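Local coordinates for serine protease pet (Escherichia coli, PDB 4OM9), which probably acts as a secreted serine protease and enterotoxin, an autotransporter passenger in which a peptidase domain sits on a long beta-helix, at residues Thr88-Ile93 with Lys109-Thr114; Asn81-Gly86 with Gln105-Tyr110; Ala58-Gly63 with Arg115-Ser120. One frame throughout, in Å; residues are numbered along the deposited sequence.

Contact 1 (Thr88-Ile93 with Lys109-Thr114); sequences TQYTQI and KYVVET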
# COMPACT_ATOMS: atom_id res chain seq x y z
N THR A 88 -13.38 -17.29 18.57
CA THR A 88 -14.62 -17.88 19.06
C THR A 88 -14.56 -19.39 19.11
O THR A 88 -14.04 -20.03 18.19
CB THR A 88 -15.81 -17.45 18.18
OG1 THR A 88 -15.76 -16.02 18.00
CG2 THR A 88 -17.13 -17.87 18.84
N GLN A 89 -15.09 -19.95 20.20
CA GLN A 89 -15.17 -21.38 20.43
C GLN A 89 -16.57 -21.92 20.13
O GLN A 89 -17.56 -21.34 20.54
CB GLN A 89 -14.80 -21.73 21.88
CG GLN A 89 -13.32 -21.91 22.13
CD GLN A 89 -12.51 -20.65 21.86
OE1 GLN A 89 -11.58 -20.65 21.04
NE2 GLN A 89 -12.86 -19.57 22.56
N TYR A 90 -16.63 -23.03 19.43
CA TYR A 90 -17.91 -23.62 19.09
C TYR A 90 -17.92 -25.09 19.51
O TYR A 90 -16.88 -25.78 19.51
CB TYR A 90 -18.20 -23.49 17.59
CG TYR A 90 -18.23 -22.08 17.07
CD1 TYR A 90 -17.06 -21.45 16.63
CD2 TYR A 90 -19.43 -21.37 16.99
CE1 TYR A 90 -17.09 -20.16 16.15
CE2 TYR A 90 -19.46 -20.07 16.50
CZ TYR A 90 -18.30 -19.47 16.09
OH TYR A 90 -18.34 -18.18 15.61
N THR A 91 -19.10 -25.57 19.87
CA THR A 91 -19.23 -26.92 20.37
C THR A 91 -20.22 -27.70 19.51
O THR A 91 -21.32 -27.20 19.23
CB THR A 91 -19.66 -26.91 21.85
OG1 THR A 91 -18.56 -26.48 22.66
CG2 THR A 91 -20.12 -28.31 22.31
N GLN A 92 -19.83 -28.89 19.07
CA GLN A 92 -20.76 -29.80 18.40
C GLN A 92 -21.85 -30.23 19.38
O GLN A 92 -21.54 -30.74 20.45
CB GLN A 92 -20.02 -31.04 17.86
CG GLN A 92 -20.94 -32.16 17.37
CD GLN A 92 -20.23 -33.53 17.26
OE1 GLN A 92 -19.19 -33.65 16.61
NE2 GLN A 92 -20.81 -34.56 17.89
N ILE A 93 -23.12 -30.02 19.04
CA ILE A 93 -24.17 -30.46 19.95
C ILE A 93 -25.07 -31.48 19.30
O ILE A 93 -25.96 -32.01 19.93
CB ILE A 93 -25.02 -29.25 20.50
CG1 ILE A 93 -25.60 -28.42 19.35
CG2 ILE A 93 -24.19 -28.42 21.43
CD1 ILE A 93 -27.05 -28.75 19.04
N LYS A 109 -23.58 -22.66 18.25
CA LYS A 109 -23.86 -21.29 17.79
C LYS A 109 -23.49 -21.05 16.33
O LYS A 109 -22.74 -21.82 15.75
CB LYS A 109 -23.12 -20.26 18.66
CG LYS A 109 -23.74 -20.04 20.04
CD LYS A 109 -22.87 -19.10 20.86
CE LYS A 109 -23.61 -17.81 21.24
NZ LYS A 109 -22.67 -16.81 21.82
N TYR A 110 -24.04 -19.99 15.73
CA TYR A 110 -23.74 -19.68 14.34
C TYR A 110 -22.30 -19.21 14.21
O TYR A 110 -21.84 -18.36 14.97
CB TYR A 110 -24.66 -18.58 13.78
CG TYR A 110 -26.13 -18.91 13.77
CD1 TYR A 110 -26.57 -20.23 13.72
CD2 TYR A 110 -27.09 -17.88 13.81
CE1 TYR A 110 -27.95 -20.51 13.72
CE2 TYR A 110 -28.43 -18.16 13.80
CZ TYR A 110 -28.88 -19.47 13.76
OH TYR A 110 -30.25 -19.73 13.76
N VAL A 111 -21.58 -19.75 13.24
CA VAL A 111 -20.20 -19.33 13.03
C VAL A 111 -20.11 -17.94 12.40
O VAL A 111 -20.63 -17.67 11.32
CB VAL A 111 -19.44 -20.32 12.16
CG1 VAL A 111 -18.01 -19.79 11.85
CG2 VAL A 111 -19.37 -21.65 12.87
N VAL A 112 -19.42 -17.05 13.10
CA VAL A 112 -19.33 -15.68 12.66
C VAL A 112 -18.14 -15.45 11.70
O VAL A 112 -18.21 -14.60 10.82
CB VAL A 112 -19.26 -14.75 13.90
CG1 VAL A 112 -18.63 -13.42 13.59
CG2 VAL A 112 -20.64 -14.54 14.47
N GLU A 113 -17.08 -16.25 11.84
CA GLU A 113 -15.80 -15.96 11.14
C GLU A 113 -15.74 -16.30 9.66
O GLU A 113 -15.00 -15.67 8.92
CB GLU A 113 -14.64 -16.70 11.83
CG GLU A 113 -14.32 -16.19 13.24
CD GLU A 113 -15.44 -16.45 14.27
OE1 GLU A 113 -16.40 -17.20 13.96
OE2 GLU A 113 -15.35 -15.88 15.38
N THR A 114 -16.49 -17.31 9.21
CA THR A 114 -16.43 -17.72 7.81
C THR A 114 -17.80 -18.05 7.30
O THR A 114 -18.68 -18.43 8.08
CB THR A 114 -15.49 -18.94 7.61
OG1 THR A 114 -15.72 -19.52 6.32
CG2 THR A 114 -15.71 -20.00 8.67

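Contact 2 (Asn81-Gly86 with Gln105-Tyr110); sequences NYQTYG and QRLNKY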
# COMPACT_ATOMS: atom_id res chain seq x y z
N ASN A 81 -14.98 -32.08 18.07
CA ASN A 81 -16.12 -31.74 18.94
C ASN A 81 -16.04 -30.29 19.46
O ASN A 81 -17.04 -29.70 19.81
CB ASN A 81 -16.22 -32.72 20.13
CG ASN A 81 -16.85 -34.07 19.74
OD1 ASN A 81 -17.96 -34.39 20.19
ND2 ASN A 81 -16.17 -34.84 18.91
N TYR A 82 -14.83 -29.74 19.52
CA TYR A 82 -14.59 -28.38 20.01
C TYR A 82 -13.89 -27.59 18.92
O TYR A 82 -12.76 -27.90 18.55
CB TYR A 82 -13.75 -28.41 21.30
CG TYR A 82 -14.29 -29.35 22.36
CD1 TYR A 82 -15.65 -29.47 22.58
CD2 TYR A 82 -13.43 -30.12 23.14
CE1 TYR A 82 -16.15 -30.33 23.55
CE2 TYR A 82 -13.92 -30.98 24.11
CZ TYR A 82 -15.28 -31.08 24.31
OH TYR A 82 -15.79 -31.93 25.28
N GLN A 83 -14.57 -26.61 18.37
CA GLN A 83 -14.07 -25.92 17.20
C GLN A 83 -13.80 -24.45 17.47
O GLN A 83 -14.62 -23.75 18.09
CB GLN A 83 -15.04 -26.08 16.03
CG GLN A 83 -15.35 -27.52 15.77
CD GLN A 83 -16.12 -27.75 14.49
OE1 GLN A 83 -16.42 -26.80 13.76
NE2 GLN A 83 -16.46 -29.01 14.23
N THR A 84 -12.65 -24.00 17.01
CA THR A 84 -12.27 -22.61 17.11
C THR A 84 -12.17 -21.97 15.74
O THR A 84 -11.48 -22.49 14.85
CB THR A 84 -10.93 -22.44 17.83
OG1 THR A 84 -11.08 -22.81 19.20
CG2 THR A 84 -10.45 -20.99 17.74
N TYR A 85 -12.89 -20.87 15.56
CA TYR A 85 -12.67 -20.00 14.41
C TYR A 85 -12.42 -18.60 14.97
O TYR A 85 -13.22 -18.10 15.78
CB TYR A 85 -13.86 -20.00 13.46
CG TYR A 85 -14.34 -21.36 12.99
CD1 TYR A 85 -15.21 -22.12 13.78
CD2 TYR A 85 -13.97 -21.88 11.75
CE1 TYR A 85 -15.68 -23.35 13.34
CE2 TYR A 85 -14.43 -23.11 11.32
CZ TYR A 85 -15.29 -23.84 12.12
OH TYR A 85 -15.77 -25.08 11.70
N GLY A 86 -11.32 -17.98 14.54
CA GLY A 86 -10.89 -16.71 15.11
C GLY A 86 -10.84 -16.76 16.62
O GLY A 86 -10.24 -17.66 17.20
N GLN A 105 -22.11 -32.01 11.27
CA GLN A 105 -22.16 -31.53 12.64
C GLN A 105 -23.03 -30.29 12.77
O GLN A 105 -23.03 -29.42 11.89
CB GLN A 105 -20.75 -31.20 13.15
CG GLN A 105 -19.78 -32.38 13.30
CD GLN A 105 -18.40 -31.90 13.71
OE1 GLN A 105 -17.76 -31.12 13.00
NE2 GLN A 105 -17.94 -32.33 14.88
N ARG A 106 -23.76 -30.22 13.89
CA ARG A 106 -24.45 -29.01 14.28
C ARG A 106 -23.69 -28.40 15.45
O ARG A 106 -23.56 -29.02 16.51
CB ARG A 106 -25.91 -29.29 14.68
CG ARG A 106 -26.63 -28.12 15.37
CD ARG A 106 -27.29 -27.14 14.38
NE ARG A 106 -27.79 -25.95 15.06
CZ ARG A 106 -28.65 -25.07 14.56
NH1 ARG A 106 -29.14 -25.21 13.34
NH2 ARG A 106 -29.02 -24.02 15.31
N LEU A 107 -23.22 -27.17 15.28
CA LEU A 107 -22.52 -26.48 16.34
C LEU A 107 -23.50 -25.71 17.22
O LEU A 107 -24.58 -25.33 16.77
CB LEU A 107 -21.46 -25.55 15.74
CG LEU A 107 -20.31 -26.21 14.96
CD1 LEU A 107 -19.47 -25.16 14.23
CD2 LEU A 107 -19.42 -27.06 15.87
N ASN A 108 -23.13 -25.48 18.48
CA ASN A 108 -24.02 -24.80 19.43
C ASN A 108 -24.42 -23.35 19.03
O ASN A 108 -25.49 -22.90 19.41
CB ASN A 108 -23.37 -24.75 20.82
CG ASN A 108 -22.08 -23.98 20.82
OD1 ASN A 108 -21.32 -24.05 19.85
ND2 ASN A 108 -21.83 -23.21 21.88
N LYS A 109 -23.58 -22.66 18.25
CA LYS A 109 -23.86 -21.29 17.79
C LYS A 109 -23.49 -21.05 16.33
O LYS A 109 -22.74 -21.82 15.75
CB LYS A 109 -23.12 -20.26 18.66
CG LYS A 109 -23.74 -20.04 20.04
CD LYS A 109 -22.87 -19.10 20.86
CE LYS A 109 -23.61 -17.81 21.24
NZ LYS A 109 -22.67 -16.81 21.82
N TYR A 110 -24.04 -19.99 15.73
CA TYR A 110 -23.74 -19.68 14.34
C TYR A 110 -22.30 -19.21 14.21
O TYR A 110 -21.84 -18.36 14.97
CB TYR A 110 -24.66 -18.58 13.78
CG TYR A 110 -26.13 -18.91 13.77
CD1 TYR A 110 -26.57 -20.23 13.72
CD2 TYR A 110 -27.09 -17.88 13.81
CE1 TYR A 110 -27.95 -20.51 13.72
CE2 TYR A 110 -28.43 -18.16 13.80
CZ TYR A 110 -28.88 -19.47 13.76
OH TYR A 110 -30.25 -19.73 13.76

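Contact 3 (Ala58-Gly63 with Arg115-Ser120); sequences AATSIG and RGADTS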
# COMPACT_ATOMS: atom_id res chain seq x y z
N ALA A 58 -9.11 -30.01 11.98
CA ALA A 58 -9.77 -31.31 11.94
C ALA A 58 -11.21 -31.24 11.43
O ALA A 58 -11.83 -32.27 11.18
CB ALA A 58 -9.72 -31.96 13.31
N ALA A 59 -11.75 -30.04 11.24
CA ALA A 59 -13.08 -29.94 10.66
C ALA A 59 -13.16 -28.72 9.76
O ALA A 59 -12.28 -27.89 9.79
CB ALA A 59 -14.18 -29.87 11.78
N THR A 60 -14.24 -28.63 9.00
CA THR A 60 -14.46 -27.56 8.05
C THR A 60 -15.87 -26.97 8.16
O THR A 60 -16.86 -27.70 8.01
CB THR A 60 -14.27 -28.05 6.62
OG1 THR A 60 -12.96 -28.59 6.48
CG2 THR A 60 -14.46 -26.90 5.63
N SER A 61 -15.96 -25.65 8.35
CA SER A 61 -17.25 -24.98 8.41
C SER A 61 -17.96 -25.04 7.07
O SER A 61 -17.35 -24.91 6.02
CB SER A 61 -17.10 -23.50 8.82
OG SER A 61 -18.29 -22.79 8.52
N ILE A 62 -19.28 -25.21 7.13
CA ILE A 62 -20.10 -25.38 5.94
C ILE A 62 -21.13 -24.24 5.94
O ILE A 62 -22.06 -24.17 5.14
CB ILE A 62 -20.64 -26.86 5.94
CG1 ILE A 62 -19.83 -27.66 4.93
CG2 ILE A 62 -22.14 -27.05 5.72
CD1 ILE A 62 -18.44 -27.80 5.38
N GLY A 63 -20.87 -23.27 6.82
CA GLY A 63 -21.71 -22.09 6.95
C GLY A 63 -22.73 -22.24 8.05
O GLY A 63 -23.28 -23.32 8.26
N ARG A 115 -18.02 -17.90 6.00
CA ARG A 115 -19.32 -18.25 5.43
C ARG A 115 -19.36 -19.74 5.07
O ARG A 115 -20.41 -20.25 4.65
CB ARG A 115 -19.65 -17.39 4.22
CG ARG A 115 -20.30 -16.04 4.58
CD ARG A 115 -19.28 -15.09 5.15
NE ARG A 115 -18.29 -14.72 4.14
CZ ARG A 115 -17.03 -14.36 4.39
NH1 ARG A 115 -16.56 -14.32 5.63
NH2 ARG A 115 -16.24 -14.06 3.38
N GLY A 116 -18.24 -20.42 5.27
CA GLY A 116 -18.17 -21.87 5.12
C GLY A 116 -17.75 -22.32 3.73
O GLY A 116 -17.71 -21.53 2.80
N ALA A 117 -17.43 -23.60 3.58
CA ALA A 117 -16.98 -24.08 2.27
C ALA A 117 -18.18 -24.37 1.38
O ALA A 117 -19.28 -24.66 1.87
CB ALA A 117 -16.10 -25.32 2.43
N ASP A 118 -17.98 -24.28 0.06
CA ASP A 118 -19.01 -24.64 -0.92
C ASP A 118 -19.23 -26.15 -0.90
O ASP A 118 -18.28 -26.92 -0.93
CB ASP A 118 -18.59 -24.16 -2.32
CG ASP A 118 -19.56 -24.63 -3.42
OD1 ASP A 118 -19.57 -25.83 -3.77
OD2 ASP A 118 -20.29 -23.78 -3.95
N THR A 119 -20.49 -26.56 -0.86
CA THR A 119 -20.87 -27.97 -0.74
C THR A 119 -21.53 -28.55 -1.99
O THR A 119 -22.37 -29.44 -1.89
CB THR A 119 -21.87 -28.19 0.43
OG1 THR A 119 -22.92 -27.21 0.33
CG2 THR A 119 -21.19 -28.03 1.78
N SER A 120 -21.15 -28.06 -3.17
CA SER A 120 -21.79 -28.53 -4.39
C SER A 120 -21.10 -29.74 -5.07
O SER A 120 -21.31 -29.99 -6.26
CB SER A 120 -21.88 -27.38 -5.39
OG SER A 120 -20.58 -27.10 -5.90

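Contact 1 (Thr88-Ile93 with Lys109-Thr114)
Tyr90 of strand 88-97 reaches into the loop 109-114 and ends on the carboxylate of Glu113. Its CB points at the loop, and CG stands anti to the carbonyl carbon (chi1 -59°), which sends the ring along the loop. Along one side of the ring, Tyr90 CD2 lies 3.6 Å from Lys109 O. Further out on that side, Tyr90 CE2 is 3.3 Å from Tyr110 O, which sits at the ring edge near its plane. Val111 covers one face: its CG2 stands 4.0 Å from the centre of the Tyr90 ring, almost on the normal, in a CH-pi contact. At the tip, Tyr90 CZ is 3.6 Å from Val111 CA. Tyr90 OH then donates to Glu113 OE1 at 2.7 Å, meeting the syn lone pair of that oxygen, with ring and carboxylate planes 82° apart. Glu113 OE2 accepts from Thr88 OG1 at 2.7 Å, again on the syn side but 19° out of the carboxylate plane. OE2 also bonds Tyr398 OH, and Lys380 NZ bonds Thr88 OG1, so residues of the beta-helix join the cluster. Both carboxylate oxygens are engaged, which fixes the group's rotation. The hydroxyl donors and the nearby lysine would probably favour the ionised carboxylate.

Contact 2 (Asn81-Gly86 with Gln105-Tyr110)
The five-stranded antiparallel sheet of the protease domain brings Gln83 of strand 82-85 to Gln105 and Leu107 of strand 102-107. These strands are not direct neighbours: strand 88-97 runs between them. The axes of the two short segments pass 9.7 Å apart at 64°, so long side chains make the contact. Gln83 and Gln105 approach from opposite directions, both extended beyond CG. Gln83 NE2 gives a weak bond to Gln105 OE1 at 2.8 Å, bent to 123° at the hydrogen, with the amide planes turned 47° to each other. The sheet is consistent with the first beta-barrel of a chymotrypsin-like protease of clan PA, and these mostly buried side chains lie within it. Gln105 NE2 turns to Gln92 OE1 on the intervening strand, and the Ala80 carbonyl accepts from the NE2 of both glutamines. The other end of the Gln83 amide is held within its own strand, where Tyr85 OH donates to Gln83 OE1 at 2.8 Å. Leu107 crosses Gln83 at about a right angle. Leu107 CD2 is 3.6 Å from Gln83 CD. Leu107 CD1 is 3.5 Å from Gln83 OE1 and 4.3 Å from Tyr85 CE1.

Contact 3 (Ala58-Gly63 with Arg115-Ser120)
The run from Thr60 to Gly63 and that from Arg115 to Thr119 head 109° apart, and one backbone bond joins them, from Ala117 N to Ser61 O at 2.8 Å with 161° at the hydrogen. The nearest CA atoms are those of Gly63 and Gly116, 4.0 Å apart. Both have positive phi, and with no side chain on either the main chains meet directly: Gly63 CA is 3.2 Å from Arg115 O. Ser61 puts its OG anti to the backbone N, which brings OG within 3.5 Å of Gly116 CA. Thr60 CG2 touches Ala117 CB at 3.9 Å. Strand 60-63 is an outer strand of the first sheet of the protease domain. The loop runs on from that sheet toward the second one, as the linker between the two barrels does in chymotrypsin-like proteases. Leu224 of strand 221-232 in the second sheet packs on both Ile62 and Ala117. Thr119 lays its methyl obliquely across Ile62, CG2 to CG1 at a tight 3.5 Å. Around Thr119 the chain makes an Asx turn, in which Asp118 OD1 accepts from Ser120 N at 2.8 Å and from Ser120 OG. Asp118 OD2 makes a salt bridge with Lys221.

Overall arrangement
All three contacts lie in the N-terminal protease domain and reach one antiparallel sheet, in the order 60-63, 66-70, 102-107, 88-97, 82-85. The centres of contacts 1 and 2 are about 3 Å apart, and the two share Lys109 and Tyr110. The rings of Tyr90 and Tyr85 also pack together between them. The centre of contact 3 is about 12 Å from each. Along the chain, contact 3 spans the other two, since 58-63 precedes and 115-120 follows them. Thr114 of contact 1 and Tyr85 of contact 2 both pack on Ser61 of contact 3. The chain after strand 102-107 touches the beta-helix at contact 1 and the second sheet at contact 3, and so ties the first sheet to both.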